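Local coordinates for protein AceL NrdHF-1-1 Intein (Metagenome, PDB 6ZGQ) that is a naturally split class 3 intein, captured as a linked, splice-inactive variant, and in active form probably excises itself while joining its flanking protein segments, at residues N73-Y78 and P137-V142; F100-G105 and K111-T116. All coordinates share one frame; numbering follows the deposited sequence. Where two conformers were deposited one is given.

Contact 1: residues N73-Y78 and P137-V142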
# COMPACT_ATOMS: atom_id res chain seq x y z
N ASN A 73 -10.83 -3.78 4.49
CA ASN A 73 -10.40 -3.08 5.72
C ASN A 73 -8.92 -2.74 5.71
O ASN A 73 -8.38 -2.38 6.76
CB ASN A 73 -10.73 -3.89 6.98
CG ASN A 73 -12.21 -4.16 7.14
OD1 ASN A 73 -13.04 -3.28 6.93
ND2 ASN A 73 -12.55 -5.38 7.50
N HIS A 74 -8.27 -2.85 4.55
CA HIS A 74 -6.88 -2.40 4.36
C HIS A 74 -6.81 -0.88 4.53
O HIS A 74 -7.71 -0.17 4.07
CB HIS A 74 -6.35 -2.78 2.98
CG HIS A 74 -4.93 -2.37 2.79
ND1 HIS A 74 -3.89 -2.99 3.44
CD2 HIS A 74 -4.38 -1.38 2.05
CE1 HIS A 74 -2.75 -2.42 3.09
NE2 HIS A 74 -3.02 -1.43 2.26
N ARG A 75 -5.75 -0.40 5.20
CA ARG A 75 -5.55 1.02 5.46
C ARG A 75 -4.96 1.68 4.20
O ARG A 75 -3.86 1.30 3.77
CB ARG A 75 -4.65 1.22 6.69
CG ARG A 75 -5.32 0.81 8.00
CD ARG A 75 -4.34 0.69 9.15
NE ARG A 75 -3.70 1.98 9.47
CZ ARG A 75 -2.43 2.30 9.22
NH1 ARG A 75 -1.59 1.45 8.65
NH2 ARG A 75 -1.98 3.50 9.55
N MET A 76 -5.73 2.59 3.58
CA MET A 76 -5.24 3.42 2.47
C MET A 76 -4.61 4.66 3.09
O MET A 76 -5.15 5.19 4.06
CB MET A 76 -6.39 3.80 1.53
CG MET A 76 -7.06 2.60 0.88
SD MET A 76 -5.89 1.56 -0.01
CE MET A 76 -5.54 2.61 -1.43
N ILE A 77 -3.45 5.05 2.55
CA ILE A 77 -2.63 6.17 3.04
C ILE A 77 -2.67 7.26 1.98
O ILE A 77 -2.44 6.99 0.79
CB ILE A 77 -1.17 5.70 3.33
CG1 ILE A 77 -1.16 4.55 4.36
CG2 ILE A 77 -0.29 6.85 3.79
CD1 ILE A 77 -1.68 4.92 5.74
N TYR A 78 -3.04 8.48 2.40
CA TYR A 78 -3.14 9.63 1.51
C TYR A 78 -2.66 10.86 2.28
O TYR A 78 -2.59 10.79 3.52
CB TYR A 78 -4.57 9.80 0.98
CG TYR A 78 -5.63 9.99 2.04
CD1 TYR A 78 -6.21 8.91 2.67
CD2 TYR A 78 -6.05 11.27 2.39
CE1 TYR A 78 -7.19 9.09 3.64
CE2 TYR A 78 -7.02 11.46 3.36
CZ TYR A 78 -7.59 10.37 3.98
OH TYR A 78 -8.56 10.54 4.93
N PRO A 137 6.97 -0.14 12.06
CA PRO A 137 6.86 1.00 12.99
C PRO A 137 6.25 2.29 12.41
O PRO A 137 5.48 2.96 13.11
CB PRO A 137 8.32 1.25 13.38
CG PRO A 137 8.96 -0.10 13.30
CD PRO A 137 8.30 -0.78 12.12
N GLY A 138 6.59 2.63 11.17
CA GLY A 138 6.11 3.85 10.50
C GLY A 138 4.64 3.77 10.09
O GLY A 138 4.07 4.79 9.70
N LYS A 139 4.07 2.55 10.14
CA LYS A 139 2.64 2.26 9.91
C LYS A 139 2.26 2.30 8.43
O LYS A 139 1.06 2.21 8.11
CB LYS A 139 1.72 3.21 10.71
CG LYS A 139 1.92 3.20 12.22
CD LYS A 139 0.89 4.07 12.95
CE LYS A 139 1.02 5.57 12.66
NZ LYS A 139 2.24 6.19 13.26
N SER A 140 3.25 2.42 7.54
CA SER A 140 3.04 2.36 6.08
C SER A 140 4.36 1.98 5.39
O SER A 140 5.43 2.23 5.95
CB SER A 140 2.51 3.69 5.55
OG SER A 140 3.54 4.64 5.37
N PHE A 141 4.26 1.36 4.20
CA PHE A 141 5.44 0.89 3.44
C PHE A 141 5.18 1.01 1.93
O PHE A 141 4.04 1.29 1.52
CB PHE A 141 5.84 -0.53 3.86
CG PHE A 141 4.75 -1.56 3.70
CD1 PHE A 141 4.55 -2.19 2.49
CD2 PHE A 141 3.93 -1.89 4.77
CE1 PHE A 141 3.54 -3.13 2.33
CE2 PHE A 141 2.93 -2.83 4.62
CZ PHE A 141 2.73 -3.45 3.40
N VAL A 142 6.23 0.84 1.13
CA VAL A 142 6.20 1.06 -0.33
C VAL A 142 5.97 -0.27 -1.04
O VAL A 142 6.66 -1.26 -0.74
CB VAL A 142 7.50 1.77 -0.82
CG1 VAL A 142 7.50 2.01 -2.33
CG2 VAL A 142 7.69 3.10 -0.10

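Contact 2: residues F100-G105 and K111-T116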
# COMPACT_ATOMS: atom_id res chain seq x y z
N PHE A 100 -3.04 10.48 -3.16
CA PHE A 100 -2.26 9.24 -2.99
C PHE A 100 -0.78 9.55 -3.24
O PHE A 100 -0.47 10.53 -3.94
CB PHE A 100 -2.77 8.12 -3.92
CG PHE A 100 -4.12 7.58 -3.53
CD1 PHE A 100 -4.33 7.01 -2.28
CD2 PHE A 100 -5.18 7.62 -4.43
CE1 PHE A 100 -5.56 6.50 -1.93
CE2 PHE A 100 -6.43 7.13 -4.08
CZ PHE A 100 -6.61 6.56 -2.83
N ILE A 101 0.10 8.73 -2.67
CA ILE A 101 1.55 8.98 -2.59
C ILE A 101 2.29 7.99 -3.49
O ILE A 101 2.33 6.79 -3.16
CB ILE A 101 2.04 8.89 -1.12
CG1 ILE A 101 1.18 9.78 -0.20
CG2 ILE A 101 3.52 9.26 -1.01
CD1 ILE A 101 1.40 9.55 1.28
N ILE A 102 2.83 8.49 -4.61
CA ILE A 102 3.69 7.75 -5.56
C ILE A 102 5.15 8.11 -5.24
O ILE A 102 5.44 9.27 -4.89
CB ILE A 102 3.35 8.10 -7.04
CG1 ILE A 102 1.92 7.68 -7.39
CG2 ILE A 102 4.33 7.44 -8.01
CD1 ILE A 102 1.42 8.23 -8.71
N VAL A 103 6.03 7.11 -5.33
CA VAL A 103 7.48 7.23 -5.09
C VAL A 103 8.18 6.99 -6.43
O VAL A 103 8.20 5.85 -6.91
CB VAL A 103 7.95 6.20 -4.03
CG1 VAL A 103 9.37 6.49 -3.56
CG2 VAL A 103 6.99 6.16 -2.84
N GLU A 104 8.73 8.05 -7.05
CA GLU A 104 9.24 7.98 -8.43
C GLU A 104 10.77 7.93 -8.43
O GLU A 104 11.42 8.56 -7.58
CB GLU A 104 8.69 9.13 -9.30
CG GLU A 104 8.76 10.52 -8.67
CD GLU A 104 8.24 11.64 -9.55
OE1 GLU A 104 7.77 11.36 -10.67
OE2 GLU A 104 8.30 12.81 -9.11
N GLY A 105 11.32 7.14 -9.37
CA GLY A 105 12.76 7.00 -9.63
C GLY A 105 13.46 6.20 -8.54
O GLY A 105 12.80 5.41 -7.87
N LYS A 111 5.56 11.99 -5.37
CA LYS A 111 4.60 12.61 -6.30
C LYS A 111 3.19 12.37 -5.78
O LYS A 111 2.80 11.22 -5.63
CB LYS A 111 4.73 12.01 -7.71
CG LYS A 111 3.69 12.53 -8.69
CD LYS A 111 4.13 12.39 -10.14
CE LYS A 111 3.52 11.18 -10.81
NZ LYS A 111 3.98 11.11 -12.22
N ARG A 112 2.45 13.46 -5.52
CA ARG A 112 1.10 13.40 -4.96
C ARG A 112 0.10 13.57 -6.10
O ARG A 112 0.16 14.59 -6.81
CB ARG A 112 0.93 14.48 -3.87
CG ARG A 112 1.86 14.26 -2.68
CD ARG A 112 2.57 15.55 -2.30
NE ARG A 112 3.46 15.38 -1.15
CZ ARG A 112 4.79 15.38 -1.20
NH1 ARG A 112 5.44 15.53 -2.35
NH2 ARG A 112 5.49 15.22 -0.08
N ILE A 113 -0.75 12.56 -6.31
CA ILE A 113 -1.77 12.56 -7.37
C ILE A 113 -3.16 12.68 -6.74
O ILE A 113 -3.39 12.10 -5.68
CB ILE A 113 -1.67 11.31 -8.28
CG1 ILE A 113 -1.74 10.00 -7.47
CG2 ILE A 113 -0.38 11.36 -9.09
CD1 ILE A 113 -2.39 8.86 -8.21
N LYS A 114 -4.04 13.47 -7.37
CA LYS A 114 -5.43 13.65 -6.91
C LYS A 114 -6.13 12.29 -6.88
O LYS A 114 -6.05 11.56 -7.87
CB LYS A 114 -6.19 14.64 -7.81
CG LYS A 114 -5.85 16.10 -7.56
CD LYS A 114 -6.52 17.02 -8.56
CE LYS A 114 -8.00 17.20 -8.27
NZ LYS A 114 -8.66 17.97 -9.37
N SER A 115 -6.76 11.96 -5.74
CA SER A 115 -7.49 10.70 -5.56
C SER A 115 -8.63 10.57 -6.58
O SER A 115 -9.00 9.45 -6.94
CB SER A 115 -8.02 10.57 -4.13
OG SER A 115 -8.76 11.71 -3.75
N THR A 116 -9.16 11.71 -7.04
CA THR A 116 -10.24 11.77 -8.05
C THR A 116 -9.74 11.33 -9.44
O THR A 116 -10.56 11.18 -10.34
CB THR A 116 -10.86 13.19 -8.12
OG1 THR A 116 -9.82 14.16 -8.28
CG2 THR A 116 -11.65 13.50 -6.85

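Contact 1: residues N73-Y78 and P137-V142
This contact spans the large antiparallel sheet expected of an intein HINT fold, with R75 and I77 on strand 75-80 facing K139 and S140, where the chain leads into strand 140-144. The two strands are not paired with each other. I77 and S140 come nearest, with their CA atoms 7.5 Å apart, and the side chains of both touch V152 of strand 150-154. The main link is a hydrogen bond from R75 NH1 to K139 O of 2.8 Å. It is almost straight, at 178° at the hydrogen. The carbonyl oxygen lies at the edge of the guanidinium group, in its plane, and NH1 in turn lies in the carbonyl plane. A bend at chi3 (63°) turns the R75 head across to K139. The same NH1 also bonds A155 O, and NE forms a salt bridge with E86, so several partners fix the rotation of this buried group. The negative charge of E86 would help to balance the positive charge of the arginine. An alanine in place of R75 is likely to leave the K139 and A155 carbonyls short of a donor and E86 without its charged mate. K139 sends its amine away from the arginine, and NZ stays 6.2 Å from R75 NH2. S140 OG is hydrogen-bonded to F35 O. The CB of S140 packs on I77 CG1 at 4.0 Å.

Contact 2: residues F100-G105 and K111-T116
K111 N gives I102 O the shortest hydrogen bond here, at 2.8 Å and almost straight (177°). The return bond, from I102 N to K111 O, makes I102 and K111 an antiparallel hydrogen-bonded pair. F100 and I113 form the next such pair. The bond from I113 N to F100 O is sound, but the one from F100 N to I113 O is weak because it is bent to 132°. F100 O takes a further contact from the CA-H of R112, with R112 CA 3.4 Å from the oxygen. I101 and R112 make the non-hydrogen-bonded pair between and point to the other face, where R112 NE forms a salt bridge with E79.

F100, I102, K111 and I113 share one face. The I102 and I113 side chains cross at about a right angle, and I102 CD1 lies 3.6 Å from I113 CG2. That I102 methyl also meets CG1 and CD1 of I113. I113 CG1 stands between the backbone N and the carbonyl carbon (chi1 55°), which turns it toward both I102 CD1 and F100 O. At one end, S115 CB approaches F100 CE2 obliquely at 3.8 Å. S115 OG is hydrogen-bonded to K98 O and S95 N, while the F100 ring stacks on F66. At the other end, the E104 and K111 side chains cross. E104 OE1 touches K111 CD at 3.8 Å, but its distance to K111 NZ is 4.1 Å, too long for a salt bridge. Any attraction between these charges is therefore probably loose. Paired strands closed by a short connection, with reciprocal backbone bonds, define an antiparallel beta hairpin, here 98-104 with 109-114.

In the fold
The centres of the two contacts lie 14 Å apart. Contact 2 is nested along the chain within the loop that contact 1 closes: strand 75-80 comes first, then the hairpin of 98-104 and 109-114, then strand 140-144. Strands 75-80 and 98-104 are neighbours in one antiparallel sheet, so both contacts belong to it. They also touch directly. I77 O packs on F100 CD1 at 3.6 Å, and I77 CG2 meets I101 CD1. V142 CG2 reaches V103 CG2. Strand 150-154 pairs with both 98-104 and 140-144, so it ties the two contacts into one sheet although they are far apart in sequence. Contact 1 is buried near the middle of the domain, while contact 2 lies farther out and is partly exposed.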